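Local coordinates for protein putative glycoside hydrolase (Parabacteroides distasonis ATCC 8503, PDB 3GYC) that probably hydrolyses glycosidic bonds, as a putative glycoside hydrolase of a cellulase-like, sugar-binding family in the TIM-barrel clan, at residues Trp26-Trp31 with Trp115-Val120; Ala53-Ala58 with Tyr155-Asn160; Gly243-Leu248 with Glu269-Glu274; Trp322-Cys327 with Val360-Arg365. All coordinates share one frame; numbering follows the deposited sequence. Where two conformers were deposited one is given.

Interaction 1: residues Trp26-Trp31 with Trp115-Val120. With EDO (1,2-ethanediol), chain F; EDO (1,2-ethanediol), chain D.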
# COMPACT_ATOMS: atom_id res chain seq x y z
N TRP A 26 10.24 7.03 -0.84
CA TRP A 26 11.57 6.48 -0.92
C TRP A 26 12.43 7.21 -1.96
O TRP A 26 13.66 7.33 -1.79
CB TRP A 26 11.50 4.94 -1.26
CG TRP A 26 11.07 4.68 -2.67
CD1 TRP A 26 9.80 4.58 -3.13
CD2 TRP A 26 11.91 4.52 -3.81
NE1 TRP A 26 9.80 4.39 -4.49
CE2 TRP A 26 11.08 4.32 -4.93
CE3 TRP A 26 13.28 4.54 -4.00
CZ2 TRP A 26 11.58 4.13 -6.20
CZ3 TRP A 26 13.78 4.36 -5.24
CH2 TRP A 26 12.94 4.16 -6.34
N LEU A 27 11.80 7.66 -3.04
CA LEU A 27 12.53 8.36 -4.10
C LEU A 27 12.43 9.88 -3.92
O LEU A 27 13.42 10.58 -4.16
CB LEU A 27 11.97 7.95 -5.47
CG LEU A 27 12.71 8.46 -6.70
CD1 LEU A 27 14.18 8.03 -6.64
CD2 LEU A 27 11.94 8.01 -8.00
N GLU A 28 11.26 10.37 -3.51
CA GLU A 28 11.00 11.82 -3.46
C GLU A 28 11.49 12.59 -2.26
O GLU A 28 11.86 13.74 -2.39
CB GLU A 28 9.51 12.06 -3.59
CG GLU A 28 9.07 11.80 -5.01
CD GLU A 28 7.60 11.99 -5.24
OE1 GLU A 28 7.02 12.99 -4.74
OE2 GLU A 28 7.02 11.21 -6.03
N ARG A 29 11.48 11.93 -1.10
CA ARG A 29 11.78 12.63 0.16
C ARG A 29 13.20 12.57 0.51
O ARG A 29 13.63 11.90 1.47
CB ARG A 29 10.88 12.09 1.27
CG ARG A 29 9.44 12.45 1.10
CD ARG A 29 8.63 12.22 2.41
NE ARG A 29 9.01 13.14 3.48
CZ ARG A 29 8.47 14.32 3.73
NH1 ARG A 29 7.57 14.86 2.94
NH2 ARG A 29 8.95 15.06 4.71
N ARG A 30 13.98 13.23 -0.36
CA ARG A 30 15.43 13.18 -0.23
C ARG A 30 16.10 14.56 -0.24
O ARG A 30 17.29 14.67 -0.48
CB ARG A 30 15.99 12.23 -1.28
CG ARG A 30 15.25 10.89 -1.32
CD ARG A 30 15.94 9.95 -2.26
NE ARG A 30 17.14 9.33 -1.67
CZ ARG A 30 18.18 8.86 -2.35
NH1 ARG A 30 18.28 9.04 -3.66
NH2 ARG A 30 19.13 8.23 -1.72
N TRP A 31 15.33 15.59 0.08
CA TRP A 31 15.85 16.93 0.35
C TRP A 31 16.25 16.87 1.82
O TRP A 31 15.89 15.94 2.50
CB TRP A 31 14.79 18.02 0.10
CG TRP A 31 13.57 17.97 0.93
CD1 TRP A 31 13.40 18.53 2.15
CD2 TRP A 31 12.33 17.35 0.60
NE1 TRP A 31 12.17 18.27 2.62
CE2 TRP A 31 11.48 17.56 1.69
CE3 TRP A 31 11.88 16.57 -0.47
CZ2 TRP A 31 10.20 17.08 1.74
CZ3 TRP A 31 10.58 16.09 -0.44
CH2 TRP A 31 9.75 16.34 0.65
N TRP A 115 1.19 4.90 -7.78
CA TRP A 115 0.23 5.98 -7.61
C TRP A 115 0.22 6.86 -8.88
O TRP A 115 -0.46 7.88 -8.93
CB TRP A 115 0.57 6.82 -6.38
CG TRP A 115 0.32 6.16 -5.08
CD1 TRP A 115 -0.67 6.47 -4.18
CD2 TRP A 115 1.09 5.09 -4.47
NE1 TRP A 115 -0.52 5.66 -3.05
CE2 TRP A 115 0.51 4.80 -3.22
CE3 TRP A 115 2.21 4.34 -4.88
CZ2 TRP A 115 1.00 3.79 -2.37
CZ3 TRP A 115 2.70 3.37 -4.05
CH2 TRP A 115 2.08 3.08 -2.81
N TYR A 116 0.98 6.45 -9.91
CA TYR A 116 1.06 7.15 -11.20
C TYR A 116 1.22 8.68 -11.03
O TYR A 116 0.36 9.48 -11.45
CB TYR A 116 -0.17 6.76 -12.02
CG TYR A 116 -0.15 5.30 -12.32
CD1 TYR A 116 0.60 4.81 -13.40
CD2 TYR A 116 -0.85 4.39 -11.53
CE1 TYR A 116 0.66 3.45 -13.68
CE2 TYR A 116 -0.78 3.02 -11.79
CZ TYR A 116 -0.02 2.56 -12.86
OH TYR A 116 0.07 1.22 -13.16
N ARG A 117 2.31 9.04 -10.37
CA ARG A 117 2.62 10.42 -10.04
C ARG A 117 2.60 11.23 -11.31
O ARG A 117 3.12 10.79 -12.33
CB ARG A 117 3.97 10.51 -9.35
CG ARG A 117 3.96 9.87 -7.96
CD ARG A 117 3.32 10.80 -6.90
NE ARG A 117 4.24 11.90 -6.58
CZ ARG A 117 4.08 13.17 -6.94
NH1 ARG A 117 3.01 13.58 -7.63
NH2 ARG A 117 5.00 14.05 -6.60
N LEU A 118 1.96 12.38 -11.25
CA LEU A 118 1.86 13.26 -12.42
C LEU A 118 3.11 14.10 -12.61
O LEU A 118 3.44 14.95 -11.77
CB LEU A 118 0.67 14.20 -12.34
CG LEU A 118 -0.72 13.60 -12.39
CD1 LEU A 118 -1.75 14.70 -12.14
CD2 LEU A 118 -0.98 12.87 -13.74
N ASP A 119 3.78 13.87 -13.73
CA ASP A 119 4.90 14.69 -14.13
C ASP A 119 4.26 15.85 -14.90
O ASP A 119 3.08 15.79 -15.26
CB ASP A 119 5.88 13.96 -15.02
CG ASP A 119 5.25 13.53 -16.37
OD1 ASP A 119 4.32 12.69 -16.35
OD2 ASP A 119 5.67 14.08 -17.43
N VAL A 120 5.03 16.88 -15.21
CA VAL A 120 4.46 18.03 -15.90
C VAL A 120 3.85 17.68 -17.29
O VAL A 120 2.96 18.36 -17.76
CB VAL A 120 5.47 19.19 -15.96
CG1 VAL A 120 5.75 19.66 -14.52
CG2 VAL A 120 6.77 18.75 -16.65
C1 EDO F . -1.04 10.96 -8.66
O1 EDO F . -0.07 10.32 -7.80
C2 EDO F . -0.83 12.49 -8.77
O2 EDO F . 0.55 12.87 -8.97
C1 EDO D . 8.07 18.98 4.78
O1 EDO D . 8.75 17.86 5.37
C2 EDO D . 6.66 18.61 4.44
O2 EDO D . 6.53 17.30 3.84

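Interaction 2: residues Ala53-Ala58 with Tyr155-Asn160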
# COMPACT_ATOMS: atom_id res chain seq x y z
N ALA A 53 9.77 -6.38 4.67
CA ALA A 53 9.17 -6.13 3.36
C ALA A 53 8.78 -4.64 3.27
O ALA A 53 8.52 -3.99 4.29
CB ALA A 53 7.93 -7.06 3.12
N ILE A 54 8.78 -4.10 2.06
CA ILE A 54 8.41 -2.72 1.78
C ILE A 54 7.56 -2.71 0.51
O ILE A 54 7.82 -3.47 -0.41
CB ILE A 54 9.66 -1.85 1.53
CG1 ILE A 54 10.68 -2.00 2.67
CG2 ILE A 54 9.31 -0.41 1.36
CD1 ILE A 54 12.11 -1.35 2.38
N ARG A 55 6.53 -1.89 0.49
CA ARG A 55 5.71 -1.66 -0.69
C ARG A 55 6.11 -0.29 -1.26
O ARG A 55 6.06 0.71 -0.55
CB ARG A 55 4.24 -1.68 -0.30
CG ARG A 55 3.31 -1.27 -1.39
CD ARG A 55 1.98 -1.08 -0.90
NE ARG A 55 1.09 -0.61 -1.94
CZ ARG A 55 0.11 0.27 -1.76
NH1 ARG A 55 -0.07 0.85 -0.56
NH2 ARG A 55 -0.64 0.64 -2.78
N ILE A 56 6.56 -0.23 -2.52
CA ILE A 56 6.98 1.03 -3.04
C ILE A 56 6.33 1.30 -4.40
O ILE A 56 5.86 0.40 -5.10
CB ILE A 56 8.50 1.16 -3.22
CG1 ILE A 56 9.07 0.11 -4.22
CG2 ILE A 56 9.24 1.07 -1.93
CD1 ILE A 56 10.54 0.31 -4.54
N ASP A 57 6.36 2.57 -4.74
CA ASP A 57 5.96 2.98 -6.09
C ASP A 57 7.16 2.74 -7.02
O ASP A 57 8.28 3.22 -6.74
CB ASP A 57 5.55 4.44 -6.09
CG ASP A 57 4.84 4.83 -7.39
OD1 ASP A 57 5.10 4.22 -8.45
OD2 ASP A 57 3.95 5.69 -7.32
N ALA A 58 6.92 2.01 -8.11
CA ALA A 58 7.96 1.67 -9.11
C ALA A 58 8.02 2.72 -10.26
O ALA A 58 8.92 2.63 -11.11
CB ALA A 58 7.66 0.30 -9.72
N TYR A 155 5.47 -9.09 -5.03
CA TYR A 155 4.25 -9.05 -5.80
C TYR A 155 4.23 -7.79 -6.62
O TYR A 155 5.00 -6.87 -6.37
CB TYR A 155 3.00 -9.11 -4.90
CG TYR A 155 2.75 -7.91 -3.99
CD1 TYR A 155 2.13 -6.78 -4.48
CD2 TYR A 155 3.10 -7.92 -2.64
CE1 TYR A 155 1.87 -5.67 -3.66
CE2 TYR A 155 2.87 -6.80 -1.82
CZ TYR A 155 2.23 -5.70 -2.34
OH TYR A 155 1.94 -4.59 -1.60
N VAL A 156 3.33 -7.75 -7.61
CA VAL A 156 3.17 -6.58 -8.44
C VAL A 156 1.72 -6.21 -8.45
O VAL A 156 0.87 -7.00 -8.89
CB VAL A 156 3.66 -6.82 -9.90
CG1 VAL A 156 3.36 -5.58 -10.81
CG2 VAL A 156 5.13 -7.21 -9.89
N ASP A 157 1.46 -4.99 -8.02
CA ASP A 157 0.12 -4.37 -7.96
C ASP A 157 0.06 -3.32 -9.05
O ASP A 157 0.84 -2.35 -9.02
CB ASP A 157 -0.09 -3.78 -6.56
CG ASP A 157 -1.26 -2.79 -6.47
OD1 ASP A 157 -2.17 -2.76 -7.35
OD2 ASP A 157 -1.24 -2.00 -5.48
N LEU A 158 -0.88 -3.45 -9.97
CA LEU A 158 -0.93 -2.53 -11.12
C LEU A 158 -1.45 -1.16 -10.81
O LEU A 158 -1.30 -0.26 -11.64
CB LEU A 158 -1.68 -3.14 -12.33
CG LEU A 158 -0.81 -4.07 -13.18
CD1 LEU A 158 -0.35 -5.26 -12.40
CD2 LEU A 158 -1.54 -4.53 -14.46
N CYS A 159 -2.10 -0.97 -9.67
CA CYS A 159 -2.55 0.36 -9.29
C CYS A 159 -3.07 0.47 -7.87
O CYS A 159 -4.01 -0.24 -7.50
CB CYS A 159 -3.69 0.80 -10.22
SG CYS A 159 -4.03 2.55 -10.00
N ASN A 160 -2.45 1.36 -7.08
CA ASN A 160 -2.94 1.69 -5.75
C ASN A 160 -4.40 2.09 -5.76
O ASN A 160 -4.78 2.99 -6.52
CB ASN A 160 -2.16 2.86 -5.18
CG ASN A 160 -2.72 3.34 -3.85
OD1 ASN A 160 -2.54 2.68 -2.80
ND2 ASN A 160 -3.39 4.50 -3.86

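Interaction 3: residues Gly243-Leu248 with Glu269-Glu274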
# COMPACT_ATOMS: atom_id res chain seq x y z
N GLY A 243 -17.58 6.07 7.14
CA GLY A 243 -16.67 7.12 7.57
C GLY A 243 -17.17 7.91 8.75
O GLY A 243 -16.94 9.10 8.82
N GLU A 244 -17.83 7.22 9.69
CA GLU A 244 -18.43 7.85 10.86
C GLU A 244 -17.45 8.69 11.66
O GLU A 244 -17.74 9.82 11.99
CB GLU A 244 -19.08 6.80 11.78
CG GLU A 244 -19.80 7.38 13.00
CD GLU A 244 -20.25 6.32 13.98
OE1 GLU A 244 -20.27 5.12 13.59
OE2 GLU A 244 -20.54 6.67 15.13
N PHE A 245 -16.30 8.12 11.98
CA PHE A 245 -15.30 8.84 12.73
C PHE A 245 -14.96 10.22 12.12
O PHE A 245 -14.98 11.26 12.78
CB PHE A 245 -14.02 8.01 12.83
CG PHE A 245 -12.99 8.62 13.71
CD1 PHE A 245 -13.09 8.53 15.08
CD2 PHE A 245 -11.91 9.30 13.17
CE1 PHE A 245 -12.15 9.11 15.91
CE2 PHE A 245 -10.97 9.89 13.99
CZ PHE A 245 -11.08 9.78 15.36
N TYR A 246 -14.65 10.22 10.83
CA TYR A 246 -14.26 11.44 10.16
C TYR A 246 -15.43 12.43 10.02
O TYR A 246 -15.20 13.65 10.08
CB TYR A 246 -13.57 11.17 8.81
CG TYR A 246 -12.12 10.79 8.88
CD1 TYR A 246 -11.29 11.30 9.86
CD2 TYR A 246 -11.54 10.03 7.89
CE1 TYR A 246 -9.95 11.01 9.90
CE2 TYR A 246 -10.18 9.76 7.91
CZ TYR A 246 -9.40 10.26 8.93
OH TYR A 246 -8.07 10.02 9.02
N LYS A 247 -16.65 11.92 9.88
CA LYS A 247 -17.84 12.80 9.81
C LYS A 247 -17.98 13.50 11.15
O LYS A 247 -18.28 14.69 11.20
CB LYS A 247 -19.13 12.05 9.45
CG LYS A 247 -19.21 11.61 7.97
CD LYS A 247 -20.43 10.74 7.75
CE LYS A 247 -20.55 10.23 6.32
NZ LYS A 247 -21.54 9.10 6.25
N LEU A 248 -17.74 12.78 12.23
CA LEU A 248 -17.77 13.38 13.56
C LEU A 248 -16.65 14.42 13.79
O LEU A 248 -16.90 15.50 14.34
CB LEU A 248 -17.70 12.30 14.65
CG LEU A 248 -18.98 11.48 14.87
CD1 LEU A 248 -18.68 10.26 15.72
CD2 LEU A 248 -20.12 12.33 15.46
N GLU A 269 -8.93 12.94 18.82
CA GLU A 269 -8.71 12.23 20.05
C GLU A 269 -9.97 12.20 20.89
O GLU A 269 -10.34 11.13 21.40
CB GLU A 269 -7.57 12.83 20.83
CG GLU A 269 -7.19 11.95 22.00
CD GLU A 269 -6.07 12.51 22.83
OE1 GLU A 269 -5.68 13.69 22.63
OE2 GLU A 269 -5.59 11.76 23.70
N ARG A 270 -10.60 13.37 21.06
CA ARG A 270 -11.85 13.47 21.85
C ARG A 270 -12.88 12.47 21.36
O ARG A 270 -13.43 11.73 22.15
CB ARG A 270 -12.46 14.88 21.81
CG ARG A 270 -13.84 14.97 22.51
CD ARG A 270 -14.59 16.30 22.26
NE ARG A 270 -14.75 16.57 20.82
CZ ARG A 270 -15.78 16.19 20.08
NH1 ARG A 270 -16.80 15.52 20.63
NH2 ARG A 270 -15.81 16.49 18.78
N VAL A 271 -13.16 12.49 20.06
CA VAL A 271 -14.15 11.58 19.46
C VAL A 271 -13.80 10.12 19.74
O VAL A 271 -14.68 9.33 20.04
CB VAL A 271 -14.31 11.86 17.95
CG1 VAL A 271 -15.06 10.72 17.25
CG2 VAL A 271 -15.03 13.21 17.74
N TYR A 272 -12.52 9.78 19.65
CA TYR A 272 -12.08 8.41 19.94
C TYR A 272 -12.20 8.05 21.43
O TYR A 272 -12.76 7.01 21.77
CB TYR A 272 -10.66 8.19 19.46
CG TYR A 272 -10.12 6.86 19.89
CD1 TYR A 272 -10.57 5.69 19.30
CD2 TYR A 272 -9.18 6.77 20.91
CE1 TYR A 272 -10.10 4.46 19.72
CE2 TYR A 272 -8.69 5.56 21.33
CZ TYR A 272 -9.15 4.39 20.74
OH TYR A 272 -8.68 3.17 21.17
N ARG A 273 -11.65 8.88 22.30
CA ARG A 273 -11.63 8.55 23.72
C ARG A 273 -13.01 8.60 24.38
O ARG A 273 -13.16 8.14 25.52
CB ARG A 273 -10.64 9.43 24.47
CG ARG A 273 -9.23 9.11 24.10
CD ARG A 273 -8.30 9.62 25.18
NE ARG A 273 -6.91 9.59 24.74
CZ ARG A 273 -6.15 8.50 24.72
NH1 ARG A 273 -6.62 7.32 25.09
NH2 ARG A 273 -4.89 8.59 24.31
N GLU A 274 -14.00 9.12 23.66
CA GLU A 274 -15.37 9.19 24.14
C GLU A 274 -15.92 7.76 24.23
O GLU A 274 -16.76 7.45 25.08
CB GLU A 274 -16.21 9.99 23.15
CG GLU A 274 -16.93 11.15 23.73
CD GLU A 274 -17.28 12.20 22.68
OE1 GLU A 274 -17.64 11.77 21.57
OE2 GLU A 274 -17.23 13.44 22.97

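Interaction 4: residues Trp322-Cys327 with Val360-Arg365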
# COMPACT_ATOMS: atom_id res chain seq x y z
N TRP A 322 -2.87 7.21 21.02
CA TRP A 322 -4.13 6.55 20.72
C TRP A 322 -4.19 5.95 19.31
O TRP A 322 -4.90 4.94 19.07
CB TRP A 322 -5.32 7.47 20.99
CG TRP A 322 -5.36 8.68 20.14
CD1 TRP A 322 -4.67 9.87 20.32
CD2 TRP A 322 -6.16 8.87 18.97
NE1 TRP A 322 -4.98 10.75 19.32
CE2 TRP A 322 -5.89 10.17 18.48
CE3 TRP A 322 -7.08 8.06 18.28
CZ2 TRP A 322 -6.51 10.67 17.34
CZ3 TRP A 322 -7.67 8.55 17.15
CH2 TRP A 322 -7.38 9.84 16.69
N VAL A 323 -3.42 6.55 18.39
CA VAL A 323 -3.33 6.05 17.04
C VAL A 323 -2.53 4.73 17.05
O VAL A 323 -2.93 3.73 16.40
CB VAL A 323 -2.65 7.09 16.10
CG1 VAL A 323 -2.46 6.52 14.75
CG2 VAL A 323 -3.54 8.38 16.06
N LYS A 324 -1.45 4.68 17.83
CA LYS A 324 -0.64 3.46 17.98
C LYS A 324 -1.48 2.34 18.62
O LYS A 324 -1.33 1.17 18.29
CB LYS A 324 0.65 3.74 18.77
CG LYS A 324 1.71 4.55 18.03
CD LYS A 324 2.87 5.08 18.88
CE LYS A 324 3.63 3.97 19.59
NZ LYS A 324 4.74 4.47 20.48
N ASP A 325 -2.33 2.70 19.58
CA ASP A 325 -3.22 1.74 20.19
C ASP A 325 -4.10 1.04 19.15
O ASP A 325 -4.27 -0.18 19.19
CB ASP A 325 -4.10 2.42 21.25
CG ASP A 325 -3.35 2.73 22.56
OD1 ASP A 325 -2.22 2.24 22.75
OD2 ASP A 325 -3.92 3.44 23.43
N LEU A 326 -4.69 1.82 18.25
CA LEU A 326 -5.54 1.29 17.20
C LEU A 326 -4.71 0.47 16.21
O LEU A 326 -5.19 -0.56 15.70
CB LEU A 326 -6.32 2.41 16.48
CG LEU A 326 -7.52 3.06 17.20
CD1 LEU A 326 -7.92 4.40 16.57
CD2 LEU A 326 -8.69 2.05 17.24
N CYS A 327 -3.48 0.92 15.95
CA CYS A 327 -2.61 0.16 15.03
C CYS A 327 -2.18 -1.17 15.62
O CYS A 327 -2.18 -2.17 14.93
CB CYS A 327 -1.41 0.98 14.65
SG CYS A 327 -1.97 2.28 13.47
N VAL A 360 11.15 1.96 19.14
CA VAL A 360 11.67 0.75 18.53
C VAL A 360 11.07 -0.54 19.12
O VAL A 360 10.75 -1.44 18.37
CB VAL A 360 13.22 0.69 18.56
CG1 VAL A 360 13.70 -0.64 18.07
CG2 VAL A 360 13.85 1.80 17.70
N GLU A 361 10.87 -0.59 20.44
CA GLU A 361 10.31 -1.77 21.10
C GLU A 361 8.86 -2.04 20.73
O GLU A 361 8.48 -3.19 20.61
CB GLU A 361 10.49 -1.73 22.64
CG GLU A 361 11.94 -1.69 23.10
CD GLU A 361 12.81 -2.76 22.44
OE1 GLU A 361 12.45 -3.97 22.50
OE2 GLU A 361 13.86 -2.38 21.84
N TRP A 362 8.06 -0.99 20.52
CA TRP A 362 6.68 -1.13 20.06
C TRP A 362 6.64 -1.83 18.70
O TRP A 362 5.81 -2.74 18.46
CB TRP A 362 6.04 0.23 19.90
CG TRP A 362 4.60 0.25 19.51
CD1 TRP A 362 3.52 0.29 20.36
CD2 TRP A 362 4.07 0.34 18.18
NE1 TRP A 362 2.36 0.40 19.64
CE2 TRP A 362 2.67 0.44 18.30
CE3 TRP A 362 4.63 0.36 16.92
CZ2 TRP A 362 1.83 0.52 17.20
CZ3 TRP A 362 3.79 0.43 15.82
CH2 TRP A 362 2.41 0.51 15.97
N HIS A 363 7.56 -1.43 17.83
CA HIS A 363 7.66 -2.10 16.52
C HIS A 363 8.12 -3.53 16.65
O HIS A 363 7.51 -4.40 16.07
CB HIS A 363 8.58 -1.36 15.57
CG HIS A 363 8.06 -0.03 15.15
ND1 HIS A 363 7.12 0.12 14.16
CD2 HIS A 363 8.35 1.22 15.60
CE1 HIS A 363 6.85 1.41 14.01
NE2 HIS A 363 7.59 2.10 14.86
N LYS A 364 9.20 -3.76 17.39
CA LYS A 364 9.75 -5.10 17.58
C LYS A 364 8.73 -6.09 18.14
O LYS A 364 8.69 -7.24 17.68
CB LYS A 364 11.04 -5.08 18.40
CG LYS A 364 12.25 -4.57 17.65
CD LYS A 364 13.48 -4.36 18.55
CE LYS A 364 13.99 -5.64 19.22
N ARG A 365 7.92 -5.67 19.12
CA ARG A 365 6.86 -6.57 19.65
C ARG A 365 5.85 -6.98 18.55
O ARG A 365 5.49 -8.14 18.43
CB ARG A 365 6.10 -5.91 20.79
CG ARG A 365 6.88 -5.75 22.06
CD ARG A 365 5.97 -5.33 23.25
NE ARG A 365 5.37 -4.00 23.12
CZ ARG A 365 5.98 -2.85 23.44
NH1 ARG A 365 7.24 -2.84 23.87
NH2 ARG A 365 5.36 -1.69 23.30
O HOH W 1 0.17 0.95 21.59

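Interaction 1: residues Trp26-Trp31 with Trp115-Val120
Arg117 reaches from the loop after strand 109-113 to Glu28, on the last turn of helix 25-28, and closes a buried salt bridge. The two side chains approach from opposite directions. Arg117 CB lies near O2 of an ethanediol; the chain then bends at chi2 (-79°) and at chi3, which turns the guanidinium side-on to the carboxylate. CG and CD pass Glu28 OE2 at van der Waals range, and CD also lies 3.5 Å from O1 of the same ethanediol. NE then gives a hydrogen bond to Glu28 OE2 at 2.9 Å, on the syn lone pair. At the tip, NH2 donates to Glu28 OE1, also at 2.9 Å and straighter (164°). The carboxylate and guanidinium planes stand 47° apart, so the bidentate pair is twisted rather than coplanar. NH1 turns the other way, to O2 of the ethanediol at 2.9 Å and to the carbonyl of Lys74. That diol, probably from the crystallisation liquor, also takes a bond from Leu118 N at 2.7 Å and gives one to Trp115 O. Tyr59 OH bonds Glu28 OE2 and Ser84 OG bonds OE1. Each carboxylate oxygen therefore has two partners, which fixes its rotation; with the guanidinium alongside, the buried glutamate is probably kept ionised, pinning the 115-120 loop to the helix end at the C-terminal ends of the barrel strands.

Interaction 2: residues Ala53-Ala58 with Tyr155-Asn160
Arg55, on strand 53-57, meets three side chains of the 155-160 segment: Tyr155, Asp157 and Asn160. The one hydrogen bond across the contact runs from Arg55 NH2 to Asn160 OD1, 2.8 Å long with an N-H...O angle of 165°. It lies in the carbonyl plane on a lone pair of OD1, and the acceptor also sits close to the guanidinium plane; the amide and guanidinium planes are 30° apart. Arg55 is stretched from CG to NE, with CG trans to the backbone N (chi1 172°), and this full extension carries NH2 to the amide. The ionic part is looser: Asp157 OD2 stands 3.8 Å from Arg55 NH2, a long salt bridge, and is held more firmly by Ser113 OG, and also by Ser211 OG. The van der Waals part belongs to Tyr155, whose OH lies 3.6 Å from Arg55 CD and equally near CG, against the aliphatic stem. Within the second segment, Cys159 N donates to Asp157 OD1 at 2.9 Å, coming from above the carboxylate plane; this Asx turn leads the chain off the strand end toward Asn160. Both strands belong to the parallel eight-stranded barrel, with strand 109-113 between them, so the contact lies inside the barrel near the C-terminal strand ends, where TIM-barrel enzymes carry their active sites. The buried guanidinium is bound through NH2 to Asn160 OD1 and through NH1 to Glu305, with Asp157 only a long partner, and these bonds hold the extended arginine in place.

Interaction 3: residues Gly243-Leu248 with Glu269-Glu274
A chi1 near 180° on Phe245 (-174°) carries its ring toward helix 259-273, and the same setting on Val271 (166°) places CG1 against it. The ring of Phe245 thus reaches that helix with its CD1-CE1 side, and Val271 CG1 comes to 3.6 Å from Phe245 CE1. The same ring atom meets the next residue, lying 3.8 Å from Tyr272 N, which sits at the ring edge, and 4.0 Å from Tyr272 CB. One turn on from Phe245, Leu248 brings CD1 to 4.0 Å from Val271 CG1, so this methyl is shared between the aromatic and the leucine. No hydrogen bond crosses; the side-chain contacts are apolar, with Leu248 at their exposed margin. The axes of segments 243-248 and 269-273 approach to 10.0 Å, at 131° between their N-to-C directions, a steep crossing. On the far side of helix 259-273, Arg273 NE bonds Glu269 OE2 at 2.7 Å, a salt bridge one turn long. Trp279 of helix 276-297 meets the Phe245 ring edge-to-face and also touches Leu248, while Trp322 of helix 321-337 packs on Phe245, so the contact lies among helices 240-249, 259-273, 276-297 and 321-337.

Interaction 4: residues Trp322-Cys327 with Val360-Arg365
A water bridges the two helices: Trp362 NE1 donates to it at 3.0 Å, and it also lies 3.0 Å from Asp325 OD1, which it can serve as a donor. The water lies at the indole edge, in its plane, where NE1 points. One face of the indole is taken by Lys324. Its CE sits 3.6 Å from the centroid of the five-membered ring and only 4° off the normal, a well-centred CH-pi contact. The ammonium follows, with NZ 4.5 Å from the same centroid, giving a cation-pi interaction as well. The bend of the lysine at chi3 (58°) lays its end over the indole, and NZ goes on to a salt bridge with Asp359, just ahead of helix 360-371. Helices 321-337 and 360-371 belong to the helical layer that surrounds the parallel strands of the TIM barrel, the first leading into strand 340-343 and the second following it, so the indole bridges neighbouring elements of that layer. In Trp362 the fully extended first torsion (chi1 -176°) sends the ring straight across to helix 321-337. There the benzo edge abuts the backbone, with Lys324 O in the ring plane at 3.4 Å from CZ2. Lys324 CB stands 3.8 Å from the same CZ2. Farther along the helix, Cys327 CB touches Trp362 CH2 at 4.1 Å, again at the ring edge. Met356 of helix 354-357 packs against both Lys324 and Trp362.

From the N terminus, interaction 1 opens at the end of helix 25-28 and closes in the loop after strand 109-113. Interaction 2 opens inside that span, at strand 53-57, and closes later at strand 153-157, so the two cross. They touch, Trp115 N probably bonding Asp57 OD2 and Tyr116 OH probably bonding Leu158 O, which ties loops at the C-terminal strand ends to the barrel interior. Interaction 3 closes a short loop between helices 240-249 and 259-273. Interaction 4 follows, joining helices 321-337 and 360-371, with strand 340-343 between them in the chain. Trp322 packs against Tyr272, linking interactions 3 and 4 along the outer layer, about 11 Å or more from the first two at nearest atoms.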